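Local coordinates for protein predicted zincin-like metalloprotease (Acidothermus cellulolyticus 11B, PDB 3E11) that is of unknown function but is probably a metal-dependent peptidase of the zincin type, and has been found to bind calcium, at residues N31-E37 and P66-Y72; L46-V50 and E97-H101; I21-F25 and L109-Y114; D6-F10 and I71-C77. All blocks are in the same frame, centred on the assembly; numbering follows the deposited sequence.

Contact 1 of 4, residues N31-E37 and P66-Y72; sequences NVAVFVE and PDRIIIY
Phe35 and Arg68 meet across a parallel strand pair, 32-37 beside 67-72, in the mixed sheet of this zincin-like fold. The backbone shows the parallel pairing: Ala33 N donates to Asp67 O while Ala33 O receives Ile69 N at 2.8 Å. Phe35 repeats the pattern with Ile69 O and Ile71 N, and Glu37 N closes the series on Ile71 O.

Arg68 starts with its CB 4.0 Å from Ala33 O. With CG anti to the carbonyl carbon (chi1 -73°), the chain heads over the neighbouring strand, and CG comes 3.6 Å from Phe35 CD1. It then runs extended, CD staying near Phe35 CD1 and NE lying 3.4 Å from Phe35 CE1. CZ stands 3.7 Å from the centroid of the Phe35 ring, a cation-pi contact over the face, and the planes differ by only 14°. NH1 sits above the ring centre, and NH2 is 3.3 Å from Phe35 CZ.

The opposite face of the sheet is aliphatic: Val32 CG1 packs on Ile69 CG1, and Val34 CG1 lies 3.6 Å from Ile71 CG1. Helices 7-19 and 83-101 cover this side. Where the pair ends, water 1 donates to Glu37 OE1 at 2.9 Å and also bonds Tyr72 OH, in the plane of the tyrosine ring at its edge.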
# COMPACT_ATOMS: atom_id res chain seq x y z
N ASN A 31 -8.69 7.69 -5.40
CA ASN A 31 -9.47 6.51 -5.73
C ASN A 31 -8.62 5.23 -5.83
O ASN A 31 -8.76 4.44 -6.76
CB ASN A 31 -10.25 6.73 -7.03
CG ASN A 31 -11.35 5.72 -7.22
OD1 ASN A 31 -11.96 5.29 -6.24
ND2 ASN A 31 -11.57 5.30 -8.48
N VAL A 32 -7.68 5.11 -4.90
CA VAL A 32 -6.92 3.90 -4.66
C VAL A 32 -7.23 3.46 -3.25
O VAL A 32 -7.22 4.28 -2.29
CB VAL A 32 -5.40 4.14 -4.76
CG1 VAL A 32 -4.64 2.85 -4.44
CG2 VAL A 32 -5.06 4.65 -6.14
N ALA A 33 -7.56 2.18 -3.13
CA ALA A 33 -7.86 1.55 -1.84
C ALA A 33 -6.77 0.57 -1.50
O ALA A 33 -6.16 -0.06 -2.37
CB ALA A 33 -9.18 0.86 -1.88
N VAL A 34 -6.47 0.49 -0.22
CA VAL A 34 -5.43 -0.38 0.28
C VAL A 34 -6.17 -1.53 0.98
O VAL A 34 -7.06 -1.30 1.80
CB VAL A 34 -4.44 0.37 1.24
CG1 VAL A 34 -3.45 -0.58 1.88
CG2 VAL A 34 -3.75 1.45 0.51
N PHE A 35 -5.85 -2.74 0.57
CA PHE A 35 -6.39 -3.95 1.14
C PHE A 35 -5.24 -4.80 1.66
O PHE A 35 -4.16 -4.78 1.11
CB PHE A 35 -7.15 -4.72 0.08
CG PHE A 35 -8.51 -4.15 -0.23
CD1 PHE A 35 -8.68 -3.19 -1.22
CD2 PHE A 35 -9.63 -4.64 0.43
CE1 PHE A 35 -9.97 -2.68 -1.51
CE2 PHE A 35 -10.92 -4.15 0.14
CZ PHE A 35 -11.08 -3.16 -0.82
N VAL A 36 -5.50 -5.51 2.74
CA VAL A 36 -4.50 -6.33 3.36
C VAL A 36 -4.81 -7.81 3.12
O VAL A 36 -5.96 -8.28 3.24
CB VAL A 36 -4.42 -6.05 4.87
CG1 VAL A 36 -3.40 -6.97 5.49
CG2 VAL A 36 -4.07 -4.58 5.15
N GLU A 37 -3.77 -8.54 2.77
CA GLU A 37 -3.77 -9.99 2.65
C GLU A 37 -2.65 -10.53 3.50
O GLU A 37 -1.70 -9.80 3.81
CB GLU A 37 -3.55 -10.40 1.21
CG GLU A 37 -4.75 -10.11 0.35
CD GLU A 37 -4.71 -10.76 -1.00
OE1 GLU A 37 -3.91 -11.71 -1.23
OE2 GLU A 37 -5.53 -10.35 -1.82
N PRO A 66 -12.34 1.76 -6.91
CA PRO A 66 -10.93 2.15 -6.84
C PRO A 66 -10.01 1.06 -7.36
O PRO A 66 -10.34 -0.13 -7.25
CB PRO A 66 -10.70 2.32 -5.32
CG PRO A 66 -11.59 1.27 -4.73
CD PRO A 66 -12.80 1.19 -5.63
N ASP A 67 -8.88 1.45 -7.92
CA ASP A 67 -7.72 0.57 -8.01
C ASP A 67 -7.34 0.09 -6.61
O ASP A 67 -7.71 0.71 -5.62
CB ASP A 67 -6.52 1.29 -8.66
CG ASP A 67 -6.60 1.35 -10.19
OD1 ASP A 67 -7.59 0.85 -10.79
OD2 ASP A 67 -5.67 1.93 -10.79
N ARG A 68 -6.58 -1.00 -6.54
CA ARG A 68 -6.22 -1.56 -5.23
C ARG A 68 -4.70 -1.59 -5.10
O ARG A 68 -4.00 -1.83 -6.07
CB ARG A 68 -6.82 -2.96 -5.05
CG ARG A 68 -8.31 -2.94 -4.81
CD ARG A 68 -8.96 -4.35 -4.85
NE ARG A 68 -10.36 -4.24 -4.46
CZ ARG A 68 -11.06 -5.08 -3.68
NH1 ARG A 68 -10.51 -6.15 -3.11
NH2 ARG A 68 -12.34 -4.82 -3.44
N ILE A 69 -4.20 -1.29 -3.91
CA ILE A 69 -2.85 -1.65 -3.54
C ILE A 69 -3.01 -2.71 -2.44
O ILE A 69 -3.59 -2.44 -1.38
CB ILE A 69 -2.04 -0.46 -3.07
CG1 ILE A 69 -1.76 0.51 -4.25
CG2 ILE A 69 -0.72 -0.90 -2.49
CD1 ILE A 69 -1.07 1.81 -3.82
N ILE A 70 -2.53 -3.91 -2.73
CA ILE A 70 -2.56 -4.99 -1.74
C ILE A 70 -1.31 -4.88 -0.89
O ILE A 70 -0.24 -4.64 -1.43
CB ILE A 70 -2.63 -6.36 -2.41
CG1 ILE A 70 -3.74 -6.41 -3.48
CG2 ILE A 70 -2.86 -7.45 -1.34
CD1 ILE A 70 -5.11 -6.05 -2.98
N ILE A 71 -1.45 -5.04 0.43
CA ILE A 71 -0.33 -5.00 1.38
C ILE A 71 -0.32 -6.36 2.06
O ILE A 71 -1.37 -6.84 2.47
CB ILE A 71 -0.50 -3.86 2.43
CG1 ILE A 71 -0.36 -2.50 1.76
CG2 ILE A 71 0.49 -3.97 3.55
CD1 ILE A 71 0.98 -2.19 1.15
N TYR A 72 0.85 -7.01 2.10
CA TYR A 72 0.99 -8.39 2.61
C TYR A 72 1.48 -8.36 4.05
O TYR A 72 2.61 -8.01 4.33
CB TYR A 72 1.91 -9.21 1.71
CG TYR A 72 1.30 -9.34 0.33
CD1 TYR A 72 0.13 -10.08 0.15
CD2 TYR A 72 1.81 -8.66 -0.75
CE1 TYR A 72 -0.47 -10.19 -1.10
CE2 TYR A 72 1.22 -8.74 -2.01
CZ TYR A 72 0.08 -9.51 -2.18
OH TYR A 72 -0.53 -9.61 -3.40
O HOH W 1 -2.93 -10.66 -3.71

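Contact 2 of 4, residues L46-V50 and E97-H101; sequences LGLYV and EIAHH
Gly47 meets Glu97 through a solvent bridge: water 2 donates both to Gly47 O, at 2.7 Å, and to Glu97 OE2. Gly47 has no side chain, and the Glu97 carboxylate lies near its backbone. Glu97 gets there by a bend in its chain (chi2 -57°). Leu48 then points away, and the Tyr49 side chain points to the helix. Here water 3 accepts from Tyr49 N and donates to Glu97 OE1, the latter bond 2.7 Å long, so each carboxylate oxygen has its own water to the strand.

The Tyr49 side chain makes the largest contribution. Its ring forms an offset stack with the His101 ring, the centroids 4.0 Å apart and the planes inclined by 13°. The overlap is displaced toward the phenol end: His101 ND1 lies 3.3 Å from Tyr49 CE1, and His101 CB rests over the same face as a CH-pi contact. Ile98 CD1 approaches Tyr49 CE2 obliquely at 3.8 Å. The hydroxyl bonds Asp67 OD2 on strand 67-72. With an alanine in place of Tyr49, His101 would probably lose its stacking surface and be freer to turn, and Asp67 would be left without this hydroxyl partner.

Glu97 belongs to an HExxH sequence with His96 and His100, consistent with a zincin active-site helix, although those histidines hold no metal here. Strand 47-50 is an outer strand of the sheet, antiparallel to 67-72, and crosses the end of helix 83-101.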
# COMPACT_ATOMS: atom_id res chain seq x y z
N LEU A 46 5.97 -7.30 -0.81
CA LEU A 46 5.34 -6.60 0.32
C LEU A 46 4.00 -5.97 -0.08
O LEU A 46 3.16 -5.70 0.76
CB LEU A 46 6.24 -5.50 0.86
CG LEU A 46 7.69 -5.91 1.19
CD1 LEU A 46 8.44 -4.75 1.81
CD2 LEU A 46 7.69 -7.12 2.09
N GLY A 47 3.86 -5.71 -1.37
CA GLY A 47 2.66 -5.12 -1.90
C GLY A 47 2.50 -5.38 -3.37
O GLY A 47 3.44 -5.88 -4.02
N LEU A 48 1.31 -5.05 -3.90
CA LEU A 48 1.01 -5.28 -5.32
C LEU A 48 -0.05 -4.29 -5.79
O LEU A 48 -1.05 -4.11 -5.11
CB LEU A 48 0.50 -6.72 -5.52
CG LEU A 48 -0.02 -7.10 -6.90
CD1 LEU A 48 1.11 -7.05 -7.92
CD2 LEU A 48 -0.68 -8.47 -6.89
N TYR A 49 0.19 -3.62 -6.92
CA TYR A 49 -0.79 -2.70 -7.46
C TYR A 49 -1.69 -3.50 -8.38
O TYR A 49 -1.22 -4.22 -9.28
CB TYR A 49 -0.14 -1.54 -8.23
CG TYR A 49 -1.11 -0.44 -8.56
CD1 TYR A 49 -1.99 -0.55 -9.66
CD2 TYR A 49 -1.18 0.70 -7.80
CE1 TYR A 49 -2.88 0.47 -9.96
CE2 TYR A 49 -2.08 1.69 -8.06
CZ TYR A 49 -2.92 1.59 -9.13
OH TYR A 49 -3.79 2.61 -9.36
N VAL A 50 -2.99 -3.34 -8.16
CA VAL A 50 -4.01 -3.99 -8.98
C VAL A 50 -4.88 -2.92 -9.64
O VAL A 50 -5.67 -2.22 -8.97
CB VAL A 50 -4.89 -4.90 -8.14
CG1 VAL A 50 -5.94 -5.58 -9.02
CG2 VAL A 50 -4.03 -5.91 -7.38
N GLU A 97 4.46 1.75 -4.62
CA GLU A 97 3.52 1.13 -5.54
C GLU A 97 2.81 2.20 -6.35
O GLU A 97 2.67 2.07 -7.56
CB GLU A 97 2.53 0.22 -4.80
CG GLU A 97 3.15 -1.12 -4.34
CD GLU A 97 3.73 -1.91 -5.51
OE1 GLU A 97 3.15 -1.88 -6.60
OE2 GLU A 97 4.80 -2.52 -5.35
N ILE A 98 2.39 3.28 -5.71
CA ILE A 98 1.70 4.33 -6.45
C ILE A 98 2.66 5.06 -7.40
O ILE A 98 2.30 5.34 -8.56
CB ILE A 98 0.92 5.30 -5.50
CG1 ILE A 98 -0.13 6.08 -6.31
CG2 ILE A 98 1.82 6.21 -4.71
CD1 ILE A 98 -1.19 5.19 -6.95
N ALA A 99 3.88 5.29 -6.95
CA ALA A 99 4.87 5.97 -7.77
C ALA A 99 5.18 5.17 -9.04
O ALA A 99 5.22 5.71 -10.15
CB ALA A 99 6.11 6.21 -6.96
N HIS A 100 5.37 3.87 -8.87
CA HIS A 100 5.70 2.98 -9.98
C HIS A 100 4.53 2.86 -10.95
O HIS A 100 4.74 2.79 -12.16
CB HIS A 100 6.13 1.59 -9.47
CG HIS A 100 7.37 1.61 -8.63
ND1 HIS A 100 7.75 0.54 -7.84
CD2 HIS A 100 8.31 2.57 -8.43
CE1 HIS A 100 8.87 0.84 -7.20
NE2 HIS A 100 9.22 2.07 -7.54
N HIS A 101 3.31 2.91 -10.43
CA HIS A 101 2.12 2.87 -11.28
C HIS A 101 2.08 4.05 -12.25
O HIS A 101 1.59 3.92 -13.37
CB HIS A 101 0.84 2.85 -10.43
CG HIS A 101 -0.42 3.05 -11.22
ND1 HIS A 101 -0.91 2.11 -12.10
CD2 HIS A 101 -1.27 4.11 -11.28
CE1 HIS A 101 -2.03 2.56 -12.64
NE2 HIS A 101 -2.27 3.77 -12.17
O HOH W 2 4.49 -5.59 -6.45
O HOH W 3 2.97 -4.06 -8.10

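Contact 3 of 4, residues I21-F25 and L109-Y114; sequences IPEEF and LHELGY
A Schellman motif at the end of helix 106-110 presents Leu112 and Tyr114 to Phe25 and Pro22, in the turn that follows helix 7-19. The evidence for the motif is the bond from Tyr114 N back to Leu109 O, 2.8 Å, with a weak one from Gly113 N to His110 O. Gly113 supplies the left-handed backbone (phi 85°). Leu109 O is gripped twice, because Leu112 N reaches it as well, at 2.7 Å, from the other face of the carbonyl plane.

Tyr114 and Pro22 approach from opposite directions. CG of Tyr114, anti to the carbonyl carbon (chi1 -67°), directs the ring to Pro22. Pro22 CD lies 3.3 Å from Tyr114 OH, and Pro22 CG meets the edge of the ring, 3.9 Å from Tyr114 CE1. Phe25 lies beside them, touching with the far end of its ring. Its CZ is 4.0 Å from Leu112 CB, CE1 is 4.1 Å from Leu109 CD2, and CE2 is 4.2 Å from Tyr114 CE1, all three approaching obliquely. Phe25 is itself placed by a short 3-10 segment in which Phe25 N bonds Pro22 O.

The polar link runs through water 4, which donates to Glu24 OE2, 2.7 Å away, and to Leu112 O. It sits in the plane of the Tyr114 ring, at its edge.

Behind this layer, Phe25 touches Val95 and Tyr114 touches His96, both on helix 83-101. The residues beside Gly113 thus also pack on segment 21-25, while the two backbone bonds, with Gly113 as the C-prime residue, are those that define a Schellman C-cap.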
# COMPACT_ATOMS: atom_id res chain seq x y z
N ILE A 21 1.08 9.58 4.45
CA ILE A 21 1.57 9.73 3.09
C ILE A 21 1.80 11.21 2.78
O ILE A 21 0.91 12.03 3.01
CB ILE A 21 0.63 9.11 2.08
CG1 ILE A 21 0.77 7.57 2.17
CG2 ILE A 21 0.92 9.61 0.66
CD1 ILE A 21 -0.23 6.83 1.35
N PRO A 22 2.98 11.56 2.29
CA PRO A 22 3.22 12.96 1.97
C PRO A 22 2.26 13.53 0.94
O PRO A 22 1.81 12.80 0.03
CB PRO A 22 4.66 12.94 1.45
CG PRO A 22 5.28 11.82 2.14
CD PRO A 22 4.22 10.76 2.15
N GLU A 23 1.93 14.81 1.12
CA GLU A 23 0.94 15.49 0.29
C GLU A 23 1.30 15.45 -1.19
O GLU A 23 0.40 15.52 -2.00
CB GLU A 23 0.74 16.96 0.72
CG GLU A 23 -0.12 17.15 1.98
N GLU A 24 2.58 15.33 -1.54
CA GLU A 24 2.93 15.28 -2.97
C GLU A 24 2.38 14.01 -3.68
O GLU A 24 2.25 14.02 -4.89
CB GLU A 24 4.44 15.44 -3.23
CG GLU A 24 5.37 14.53 -2.43
CD GLU A 24 5.85 15.16 -1.11
OE1 GLU A 24 5.06 15.89 -0.45
OE2 GLU A 24 7.03 14.89 -0.73
N PHE A 25 2.05 12.97 -2.91
CA PHE A 25 1.48 11.73 -3.45
C PHE A 25 -0.06 11.63 -3.30
O PHE A 25 -0.65 10.64 -3.70
CB PHE A 25 2.11 10.54 -2.71
CG PHE A 25 3.58 10.46 -2.89
CD1 PHE A 25 4.11 10.06 -4.11
CD2 PHE A 25 4.44 10.80 -1.88
CE1 PHE A 25 5.45 10.01 -4.30
CE2 PHE A 25 5.81 10.73 -2.07
CZ PHE A 25 6.30 10.34 -3.28
N LEU A 109 12.09 8.85 -6.66
CA LEU A 109 11.54 8.72 -5.31
C LEU A 109 12.53 9.08 -4.23
O LEU A 109 12.13 9.62 -3.20
CB LEU A 109 11.06 7.29 -5.05
CG LEU A 109 9.81 6.85 -5.78
CD1 LEU A 109 9.58 5.34 -5.56
CD2 LEU A 109 8.61 7.69 -5.32
N HIS A 110 13.81 8.78 -4.44
CA HIS A 110 14.83 9.17 -3.49
C HIS A 110 14.88 10.69 -3.41
O HIS A 110 15.10 11.25 -2.34
CB HIS A 110 16.20 8.62 -3.89
CG HIS A 110 16.30 7.13 -3.80
ND1 HIS A 110 15.63 6.39 -2.85
CD2 HIS A 110 17.02 6.24 -4.53
CE1 HIS A 110 15.92 5.11 -3.00
NE2 HIS A 110 16.77 4.99 -4.01
N GLU A 111 14.67 11.35 -4.55
CA GLU A 111 14.46 12.80 -4.59
C GLU A 111 13.14 13.25 -3.94
O GLU A 111 12.94 14.42 -3.69
CB GLU A 111 14.51 13.32 -6.03
CG GLU A 111 15.81 13.05 -6.76
CD GLU A 111 15.75 13.42 -8.22
OE1 GLU A 111 14.65 13.76 -8.71
OE2 GLU A 111 16.80 13.38 -8.90
N LEU A 112 12.23 12.30 -3.68
CA LEU A 112 10.97 12.56 -2.98
C LEU A 112 10.92 11.90 -1.58
O LEU A 112 9.84 11.74 -0.99
CB LEU A 112 9.81 12.09 -3.85
CG LEU A 112 9.63 12.88 -5.16
CD1 LEU A 112 8.86 12.07 -6.22
CD2 LEU A 112 8.94 14.21 -4.89
N GLY A 113 12.09 11.50 -1.06
CA GLY A 113 12.23 11.01 0.30
C GLY A 113 11.94 9.53 0.51
O GLY A 113 11.84 9.08 1.66
N TYR A 114 11.79 8.78 -0.58
CA TYR A 114 11.65 7.32 -0.52
C TYR A 114 12.67 6.66 -1.47
O TYR A 114 12.33 5.86 -2.35
CB TYR A 114 10.21 6.90 -0.83
CG TYR A 114 9.20 7.34 0.22
CD1 TYR A 114 8.77 8.67 0.29
CD2 TYR A 114 8.68 6.43 1.15
CE1 TYR A 114 7.85 9.08 1.26
CE2 TYR A 114 7.75 6.84 2.13
CZ TYR A 114 7.34 8.16 2.17
OH TYR A 114 6.44 8.59 3.12
OXT TYR A 114 13.88 6.93 -1.37
O HOH W 4 8.20 12.81 0.57

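Contact 4 of 4, residues D6-F10 and I71-C77; sequences DPDRF and IYRNTIC
Phe10 lays one face of its ring under the aliphatic part of Arg73. Arg73 CG stands 3.8 Å from the centroid of the Phe10 ring and 17° off its normal, a CH-pi contact. The same methylene is 3.6 Å from Phe10 CD1, and Arg73 CD continues over Phe10 CG. At the rim, Ile71 CG2 lies in the plane of the ring, 3.8 Å from Phe10 CE2. Cys77 SG comes obliquely, 3.8 Å from Phe10 CE1, as a sulfur-aromatic contact. CG of Phe10, anti to the backbone N (chi1 -166°), carries the ring from helix 7-19 into this site.

Past CD, the arginine chain bends at chi3 (61°), turning the guanidinium steeply to the phenyl plane, so the charged group does not stack on the ring. It meets the proline instead: Pro7 CG sits over the middle of its face, 3.8 Å from Arg73 CZ. Water 5 ties the ends together, donating to Pro7 O at 2.8 Å and accepting a weak bond from Arg73 NH1. Pro7 is in the first turn of its helix, behind the N-cap Asp6, whose OD2 takes a weak bond from Arg9 N.

Replacing Phe10 by an alanine would probably open a gap between Ile71, Cys77 and the arginine methylenes, which would lose the surface they lie on. Val86 and Val90 of helix 83-101 and Val36 of the sheet also touch Phe10. The chemistry is divided: the guanidinium keeps to a proline and a water, while the apolar methylenes cover the buried ring, so the charge need not enter that packing.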
# COMPACT_ATOMS: atom_id res chain seq x y z
N ASP A 6 -1.88 -8.65 14.95
CA ASP A 6 -3.17 -9.27 14.58
C ASP A 6 -3.87 -8.47 13.47
O ASP A 6 -3.60 -7.30 13.29
CB ASP A 6 -4.09 -9.44 15.78
CG ASP A 6 -4.44 -8.12 16.43
OD1 ASP A 6 -3.57 -7.61 17.14
OD2 ASP A 6 -5.58 -7.64 16.23
N PRO A 7 -4.76 -9.11 12.72
CA PRO A 7 -5.39 -8.44 11.55
C PRO A 7 -6.05 -7.08 11.85
O PRO A 7 -5.77 -6.09 11.14
CB PRO A 7 -6.40 -9.47 11.08
CG PRO A 7 -5.72 -10.78 11.42
CD PRO A 7 -5.18 -10.52 12.81
N ASP A 8 -6.88 -7.01 12.89
CA ASP A 8 -7.57 -5.74 13.21
C ASP A 8 -6.55 -4.65 13.50
O ASP A 8 -6.71 -3.53 13.03
CB ASP A 8 -8.48 -5.86 14.40
CG ASP A 8 -9.75 -6.58 14.09
OD1 ASP A 8 -10.02 -6.92 12.92
OD2 ASP A 8 -10.51 -6.79 15.05
N ARG A 9 -5.52 -4.97 14.28
CA ARG A 9 -4.48 -3.98 14.59
C ARG A 9 -3.71 -3.57 13.35
O ARG A 9 -3.38 -2.39 13.16
CB ARG A 9 -3.52 -4.52 15.65
CG ARG A 9 -2.44 -3.56 16.04
CD ARG A 9 -2.97 -2.21 16.48
NE ARG A 9 -1.91 -1.39 17.07
CZ ARG A 9 -2.03 -0.10 17.31
NH1 ARG A 9 -3.17 0.52 17.02
NH2 ARG A 9 -1.04 0.59 17.86
N PHE A 10 -3.44 -4.54 12.48
CA PHE A 10 -2.70 -4.24 11.27
C PHE A 10 -3.47 -3.23 10.43
O PHE A 10 -2.87 -2.31 9.91
CB PHE A 10 -2.36 -5.49 10.46
CG PHE A 10 -1.32 -5.27 9.37
CD1 PHE A 10 0.03 -5.39 9.65
CD2 PHE A 10 -1.70 -4.98 8.07
CE1 PHE A 10 0.99 -5.24 8.69
CE2 PHE A 10 -0.75 -4.79 7.08
CZ PHE A 10 0.61 -4.91 7.40
N ILE A 71 -1.45 -5.04 0.43
CA ILE A 71 -0.33 -5.00 1.38
C ILE A 71 -0.32 -6.36 2.06
O ILE A 71 -1.37 -6.84 2.47
CB ILE A 71 -0.50 -3.86 2.43
CG1 ILE A 71 -0.36 -2.50 1.76
CG2 ILE A 71 0.49 -3.97 3.55
CD1 ILE A 71 0.98 -2.19 1.15
N TYR A 72 0.85 -7.01 2.10
CA TYR A 72 0.99 -8.39 2.61
C TYR A 72 1.48 -8.36 4.05
O TYR A 72 2.61 -8.01 4.33
CB TYR A 72 1.91 -9.21 1.71
CG TYR A 72 1.30 -9.34 0.33
CD1 TYR A 72 0.13 -10.08 0.15
CD2 TYR A 72 1.81 -8.66 -0.75
CE1 TYR A 72 -0.47 -10.19 -1.10
CE2 TYR A 72 1.22 -8.74 -2.01
CZ TYR A 72 0.08 -9.51 -2.18
OH TYR A 72 -0.53 -9.61 -3.40
N ARG A 73 0.60 -8.72 4.97
CA ARG A 73 0.88 -8.58 6.39
C ARG A 73 2.08 -9.44 6.81
O ARG A 73 2.96 -8.98 7.54
CB ARG A 73 -0.38 -8.96 7.17
CG ARG A 73 -0.29 -8.84 8.67
CD ARG A 73 -1.67 -8.91 9.34
NE ARG A 73 -2.29 -10.19 9.04
CZ ARG A 73 -3.43 -10.36 8.37
NH1 ARG A 73 -4.16 -9.34 7.93
NH2 ARG A 73 -3.86 -11.60 8.15
N ASN A 74 2.13 -10.69 6.35
CA ASN A 74 3.21 -11.58 6.81
C ASN A 74 4.60 -11.06 6.40
O ASN A 74 5.54 -11.04 7.23
CB ASN A 74 3.00 -13.00 6.30
CG ASN A 74 1.84 -13.67 6.95
OD1 ASN A 74 1.22 -13.12 7.87
ND2 ASN A 74 1.52 -14.86 6.49
N THR A 75 4.73 -10.64 5.15
CA THR A 75 6.05 -10.32 4.59
C THR A 75 6.52 -8.99 5.15
O THR A 75 7.70 -8.82 5.42
CB THR A 75 6.07 -10.35 3.04
OG1 THR A 75 4.97 -9.60 2.54
CG2 THR A 75 5.98 -11.76 2.52
N ILE A 76 5.59 -8.06 5.37
CA ILE A 76 5.86 -6.77 6.03
C ILE A 76 6.32 -6.98 7.46
O ILE A 76 7.32 -6.40 7.91
CB ILE A 76 4.59 -5.85 6.05
CG1 ILE A 76 4.28 -5.30 4.64
CG2 ILE A 76 4.74 -4.70 7.05
CD1 ILE A 76 5.02 -4.01 4.25
N CYS A 77 5.56 -7.78 8.20
CA CYS A 77 5.87 -7.95 9.64
C CYS A 77 7.19 -8.61 9.87
O CYS A 77 7.89 -8.26 10.79
CB CYS A 77 4.77 -8.70 10.39
SG CYS A 77 3.26 -7.66 10.60
O HOH W 5 -5.25 -6.66 8.50

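How the contacts relate
Contacts 1 and 4 share Ile71 and Tyr72, where strand 67-72 passes into helix 73-78, and Val36 packs on Phe10 between them. Contact 2 joins contact 1 through the sheet: Tyr49 OH bonds Asp67 OD2 at 2.5 Å. Contact 1 is central and held by direct backbone bonds, whereas contacts 2, 3 and 4 have no clear direct hydrogen bond between their segments. Contact 4 is the most buried and rests on aromatic and aliphatic surfaces; contact 3, farthest from the chain centre, lies at the C-terminus, about 23 Å from contact 4 between centres. Contacts 2 and 3 adjoin where Ala99 packs on Leu109, linking successive helices 83-101 and 106-110.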